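Long-range contact in catechol 1,2-dioxygenase (Pseudomonas putida, PDB 2AZQ), which probably catalyses the iron(III)-dependent intradiol cleavage of catechol by molecular oxygen to give cis,cis-muconate: residues 124-138 with 183-195. Numbering follows the deposited sequence.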
loop_
_atom_site.group_PDB
_atom_site.type_symbol
_atom_site.label_atom_id
_atom_site.label_comp_id
_atom_site.label_asym_id
_atom_site.label_seq_id
_atom_site.Cartn_x
_atom_site.Cartn_y
_atom_site.Cartn_z
ATOM N N ASP A 124 3.263 -4.695 -34.715
ATOM C CA ASP A 124 2.744 -3.313 -34.659
ATOM C C ASP A 124 1.514 -3.056 -35.546
ATOM O O ASP A 124 1.317 -3.744 -36.552
ATOM C CB ASP A 124 3.824 -2.327 -35.109
ATOM C CG ASP A 124 4.191 -2.503 -36.578
ATOM O OD1 ASP A 124 4.864 -3.497 -36.904
ATOM O OD2 ASP A 124 3.778 -1.680 -37.413
ATOM N N ASP A 125 0.708 -2.053 -35.197
ATOM C CA ASP A 125 -0.478 -1.723 -35.997
ATOM C C ASP A 125 -0.206 -0.696 -37.136
ATOM O O ASP A 125 -1.129 -0.154 -37.724
ATOM C CB ASP A 125 -1.615 -1.197 -35.099
ATOM C CG ASP A 125 -1.197 0.007 -34.267
ATOM O OD1 ASP A 125 -0.384 0.818 -34.770
ATOM O OD2 ASP A 125 -1.687 0.158 -33.123
ATOM N N GLY A 126 1.059 -0.419 -37.425
ATOM C CA GLY A 126 1.395 0.501 -38.502
ATOM C C GLY A 126 0.955 1.923 -38.271
ATOM O O GLY A 126 0.544 2.623 -39.185
ATOM N N THR A 127 1.078 2.352 -37.029
ATOM C CA THR A 127 0.691 3.678 -36.588
ATOM C C THR A 127 1.816 4.676 -36.415
ATOM O O THR A 127 1.622 5.862 -36.672
ATOM C CB THR A 127 0.006 3.580 -35.239
ATOM O OG1 THR A 127 -1.254 2.942 -35.398
ATOM C CG2 THR A 127 -0.190 4.932 -34.639
ATOM N N ASP A 128 2.973 4.191 -35.957
ATOM C CA ASP A 128 4.161 5.007 -35.641
ATOM C C ASP A 128 5.167 5.380 -36.799
ATOM O O ASP A 128 5.020 4.894 -37.934
ATOM C CB ASP A 128 4.936 4.269 -34.515
ATOM C CG ASP A 128 4.189 4.220 -33.156
ATOM O OD1 ASP A 128 4.089 5.274 -32.507
ATOM O OD2 ASP A 128 3.727 3.137 -32.710
ATOM N N PRO A 129 6.139 6.329 -36.527
ATOM C CA PRO A 129 7.225 6.850 -37.387
ATOM C C PRO A 129 8.479 6.235 -36.696
ATOM O O PRO A 129 9.438 6.927 -36.304
ATOM C CB PRO A 129 7.150 8.354 -37.146
ATOM C CG PRO A 129 7.118 8.361 -35.639
ATOM C CD PRO A 129 6.119 7.161 -35.294
ATOM N N GLY A 130 8.416 4.925 -36.498
ATOM C CA GLY A 130 9.505 4.261 -35.847
ATOM C C GLY A 130 10.423 3.629 -36.852
ATOM O O GLY A 130 10.304 3.824 -38.060
ATOM N N VAL A 131 11.360 2.875 -36.303
ATOM C CA VAL A 131 12.352 2.132 -37.034
ATOM C C VAL A 131 11.811 0.710 -36.977
ATOM O O VAL A 131 11.562 0.202 -35.893
ATOM C CB VAL A 131 13.716 2.227 -36.296
ATOM C CG1 VAL A 131 14.742 1.248 -36.883
ATOM C CG2 VAL A 131 14.209 3.643 -36.366
ATOM N N VAL A 132 11.576 0.094 -38.135
ATOM C CA VAL A 132 11.108 -1.288 -38.174
ATOM C C VAL A 132 12.228 -2.074 -37.517
ATOM O O VAL A 132 13.410 -1.754 -37.697
ATOM C CB VAL A 132 10.943 -1.815 -39.630
ATOM C CG1 VAL A 132 10.738 -3.328 -39.639
ATOM C CG2 VAL A 132 9.767 -1.137 -40.291
ATOM N N MET A 133 11.859 -3.077 -36.736
ATOM C CA MET A 133 12.833 -3.917 -36.073
ATOM C C MET A 133 12.524 -5.339 -36.451
ATOM O O MET A 133 11.366 -5.748 -36.361
ATOM C CB MET A 133 12.710 -3.808 -34.567
ATOM C CG MET A 133 13.484 -4.898 -33.828
ATOM S SD MET A 133 13.025 -5.008 -32.092
ATOM C CE MET A 133 13.366 -3.408 -31.573
ATOM N N PHE A 134 13.531 -6.084 -36.902
ATOM C CA PHE A 134 13.318 -7.481 -37.239
ATOM C C PHE A 134 13.932 -8.268 -36.132
ATOM O O PHE A 134 15.139 -8.177 -35.885
ATOM C CB PHE A 134 13.935 -7.860 -38.579
ATOM C CG PHE A 134 13.163 -7.347 -39.736
ATOM C CD1 PHE A 134 13.459 -6.118 -40.299
ATOM C CD2 PHE A 134 12.041 -8.039 -40.182
ATOM C CE1 PHE A 134 12.648 -5.581 -41.284
ATOM C CE2 PHE A 134 11.224 -7.522 -41.156
ATOM C CZ PHE A 134 11.524 -6.284 -41.714
ATOM N N LEU A 135 13.080 -9.046 -35.477
ATOM C CA LEU A 135 13.450 -9.852 -34.327
ATOM C C LEU A 135 13.410 -11.337 -34.646
ATOM O O LEU A 135 12.376 -11.842 -35.078
ATOM C CB LEU A 135 12.456 -9.511 -33.222
ATOM C CG LEU A 135 12.717 -9.823 -31.760
ATOM C CD1 LEU A 135 14.166 -9.498 -31.379
ATOM C CD2 LEU A 135 11.754 -8.962 -30.954
ATOM N N GLN A 136 14.524 -12.043 -34.471
ATOM C CA GLN A 136 14.519 -13.489 -34.742
ATOM C C GLN A 136 15.534 -14.282 -33.947
ATOM O O GLN A 136 16.565 -13.760 -33.535
ATOM C CB GLN A 136 14.734 -13.793 -36.221
ATOM C CG GLN A 136 16.134 -13.589 -36.718
ATOM C CD GLN A 136 16.273 -13.996 -38.176
ATOM O OE1 GLN A 136 15.384 -13.711 -38.991
ATOM N NE2 GLN A 136 17.400 -14.637 -38.524
ATOM N N GLY A 137 15.226 -15.554 -33.740
ATOM C CA GLY A 137 16.107 -16.423 -32.986
ATOM C C GLY A 137 15.483 -17.788 -32.767
ATOM O O GLY A 137 14.400 -18.064 -33.264
ATOM N N GLN A 138 16.161 -18.659 -32.037
ATOM C CA GLN A 138 15.610 -19.978 -31.773
ATOM C C GLN A 138 15.471 -20.166 -30.278
ATOM O O GLN A 138 15.984 -19.381 -29.478
ATOM C CB GLN A 138 16.524 -21.077 -32.301
ATOM C CG GLN A 138 16.739 -21.048 -33.772
ATOM C CD GLN A 138 17.833 -22.010 -34.238
ATOM O OE1 GLN A 138 19.031 -21.885 -33.868
ATOM N NE2 GLN A 138 17.430 -22.978 -35.067
ATOM N N ALA A 183 9.435 -25.915 -36.911
ATOM C CA ALA A 183 10.255 -27.129 -36.937
ATOM C C ALA A 183 11.703 -26.851 -36.593
ATOM O O ALA A 183 12.336 -27.628 -35.885
ATOM C CB ALA A 183 10.175 -27.797 -38.314
ATOM N N GLU A 184 12.243 -25.758 -37.110
ATOM C CA GLU A 184 13.625 -25.424 -36.819
ATOM C C GLU A 184 13.756 -24.731 -35.444
ATOM O O GLU A 184 14.830 -24.273 -35.048
ATOM C CB GLU A 184 14.177 -24.558 -37.945
ATOM C CG GLU A 184 15.580 -24.052 -37.700
ATOM C CD GLU A 184 16.078 -23.136 -38.819
ATOM O OE1 GLU A 184 15.226 -22.383 -39.373
ATOM O OE2 GLU A 184 17.311 -23.153 -39.118
ATOM N N GLY A 185 12.649 -24.681 -34.711
ATOM C CA GLY A 185 12.644 -24.066 -33.399
ATOM C C GLY A 185 12.865 -22.571 -33.415
ATOM O O GLY A 185 13.397 -22.006 -32.463
ATOM N N ARG A 186 12.447 -21.905 -34.478
ATOM C CA ARG A 186 12.660 -20.473 -34.526
ATOM C C ARG A 186 11.401 -19.624 -34.522
ATOM O O ARG A 186 10.295 -20.103 -34.795
ATOM C CB ARG A 186 13.534 -20.109 -35.725
ATOM C CG ARG A 186 13.014 -20.648 -37.025
ATOM C CD ARG A 186 13.838 -20.177 -38.212
ATOM N NE ARG A 186 13.185 -20.604 -39.448
ATOM C CZ ARG A 186 13.042 -19.830 -40.522
ATOM N NH1 ARG A 186 13.510 -18.577 -40.516
ATOM N NH2 ARG A 186 12.400 -20.301 -41.592
ATOM N N TYR A 187 11.591 -18.356 -34.171
ATOM C CA TYR A 187 10.512 -17.387 -34.110
ATOM C C TYR A 187 11.037 -16.215 -34.910
ATOM O O TYR A 187 12.246 -15.939 -34.889
ATOM C CB TYR A 187 10.234 -16.979 -32.649
ATOM C CG TYR A 187 11.351 -16.189 -31.982
ATOM C CD1 TYR A 187 11.412 -14.794 -32.085
ATOM C CD2 TYR A 187 12.357 -16.833 -31.268
ATOM C CE1 TYR A 187 12.455 -14.061 -31.476
ATOM C CE2 TYR A 187 13.393 -16.116 -30.662
ATOM C CZ TYR A 187 13.436 -14.730 -30.763
ATOM O OH TYR A 187 14.437 -14.019 -30.121
ATOM N N ARG A 188 10.125 -15.548 -35.615
ATOM C CA ARG A 188 10.422 -14.379 -36.466
ATOM C C ARG A 188 9.437 -13.259 -36.097
ATOM O O ARG A 188 8.235 -13.491 -36.047
ATOM C CB ARG A 188 10.221 -14.759 -37.942
ATOM C CG ARG A 188 11.468 -15.045 -38.792
ATOM C CD ARG A 188 12.114 -13.734 -39.269
ATOM N NE ARG A 188 11.113 -12.777 -39.758
ATOM C CZ ARG A 188 10.870 -11.586 -39.195
ATOM N NH1 ARG A 188 11.562 -11.198 -38.120
ATOM N NH2 ARG A 188 9.914 -10.791 -39.686
ATOM N N ALA A 189 9.916 -12.048 -35.840
ATOM C CA ALA A 189 8.983 -10.971 -35.492
ATOM C C ALA A 189 9.278 -9.620 -36.150
ATOM O O ALA A 189 10.321 -9.028 -35.918
ATOM C CB ALA A 189 8.929 -10.811 -33.982
ATOM N N ARG A 190 8.354 -9.145 -36.975
ATOM C CA ARG A 190 8.490 -7.849 -37.651
ATOM C C ARG A 190 7.824 -6.838 -36.708
ATOM O O ARG A 190 6.643 -6.958 -36.395
ATOM C CB ARG A 190 7.777 -7.910 -39.027
ATOM C CG ARG A 190 7.941 -6.689 -39.977
ATOM C CD ARG A 190 7.126 -5.490 -39.519
ATOM N NE ARG A 190 7.279 -4.282 -40.344
ATOM C CZ ARG A 190 6.973 -4.183 -41.639
ATOM N NH1 ARG A 190 6.491 -5.226 -42.294
ATOM N NH2 ARG A 190 7.103 -3.016 -42.258
ATOM N N SER A 191 8.574 -5.856 -36.231
ATOM C CA SER A 191 7.979 -4.905 -35.299
ATOM C C SER A 191 8.627 -3.505 -35.377
ATOM O O SER A 191 8.926 -3.016 -36.480
ATOM C CB SER A 191 8.066 -5.503 -33.884
ATOM O OG SER A 191 7.394 -4.728 -32.909
ATOM N N ILE A 192 8.795 -2.845 -34.227
ATOM C CA ILE A 192 9.441 -1.533 -34.186
ATOM C C ILE A 192 10.329 -1.356 -32.957
ATOM O O ILE A 192 10.047 -1.872 -31.875
ATOM C CB ILE A 192 8.430 -0.360 -34.215
ATOM C CG1 ILE A 192 7.600 -0.329 -32.929
ATOM C CG2 ILE A 192 7.532 -0.475 -35.444
ATOM C CD1 ILE A 192 6.739 0.885 -32.817
ATOM N N VAL A 193 11.424 -0.635 -33.126
ATOM C CA VAL A 193 12.331 -0.410 -32.010
ATOM C C VAL A 193 11.580 0.316 -30.903
ATOM O O VAL A 193 11.059 1.389 -31.122
ATOM C CB VAL A 193 13.554 0.406 -32.471
ATOM C CG1 VAL A 193 14.384 0.769 -31.294
ATOM C CG2 VAL A 193 14.360 -0.411 -33.476
ATOM N N PRO A 194 11.511 -0.274 -29.702
ATOM C CA PRO A 194 10.812 0.315 -28.554
ATOM C C PRO A 194 11.639 1.369 -27.888
ATOM O O PRO A 194 12.834 1.391 -28.032
ATOM C CB PRO A 194 10.618 -0.886 -27.637
ATOM C CG PRO A 194 11.938 -1.581 -27.799
ATOM C CD PRO A 194 12.070 -1.591 -29.333
ATOM N N SER A 195 11.011 2.254 -27.139
ATOM C CA SER A 195 11.788 3.274 -26.452
ATOM C C SER A 195 11.894 2.949 -24.972
ATOM O O SER A 195 11.054 2.213 -24.401
ATOM C CB SER A 195 11.139 4.651 -26.602
ATOM O OG SER A 195 10.994 4.961 -27.965
#
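Ala189 O is gripped twice: Leu135 N donates to it across the strands at 2.8 Å, and Arg188 NH1 adds a weak bond from its own strand. The Leu135–Ala189 pair belongs to the antiparallel pairing of strands 132-138 and 186-192, in which Met133–Ser191 and Gly137–Tyr187 are likewise hydrogen-bonded pairs. Beyond the last strand residue, Val193 N still reaches Val131 O at 2.9 Å. At the other end, the amide of Gln138 ties down the turn, NE2 giving a bond to Glu184 O at 2.9 Å.

Tyr187 lays its ring over the backbone of Gly137, whose N sits 3.5 Å above the ring plane, offset toward the rim. With CG between the backbone N and the carbonyl carbon (chi1 67°), the ring crosses strand 132-138, and its hydroxyl bonds Phe286 O on strand 281-289. Cutting this residue back to alanine would probably strip the cover from that glycine and deprive Phe286 O of its phenolic partner.

On the other face, Arg188 NH2 comes in at the edge of the Phe134 ring, near its plane, 3.5 Å from CD2, rather than over a face; ring and guanidinium planes are 53° apart. Arg190 meets the same ring through its aliphatic CG, 3.6 Å from CE2. The chemistry therefore divides: main-chain bonds set the pairing, while Tyr187 links three neighbouring strands of the dioxygenase domain's sheet.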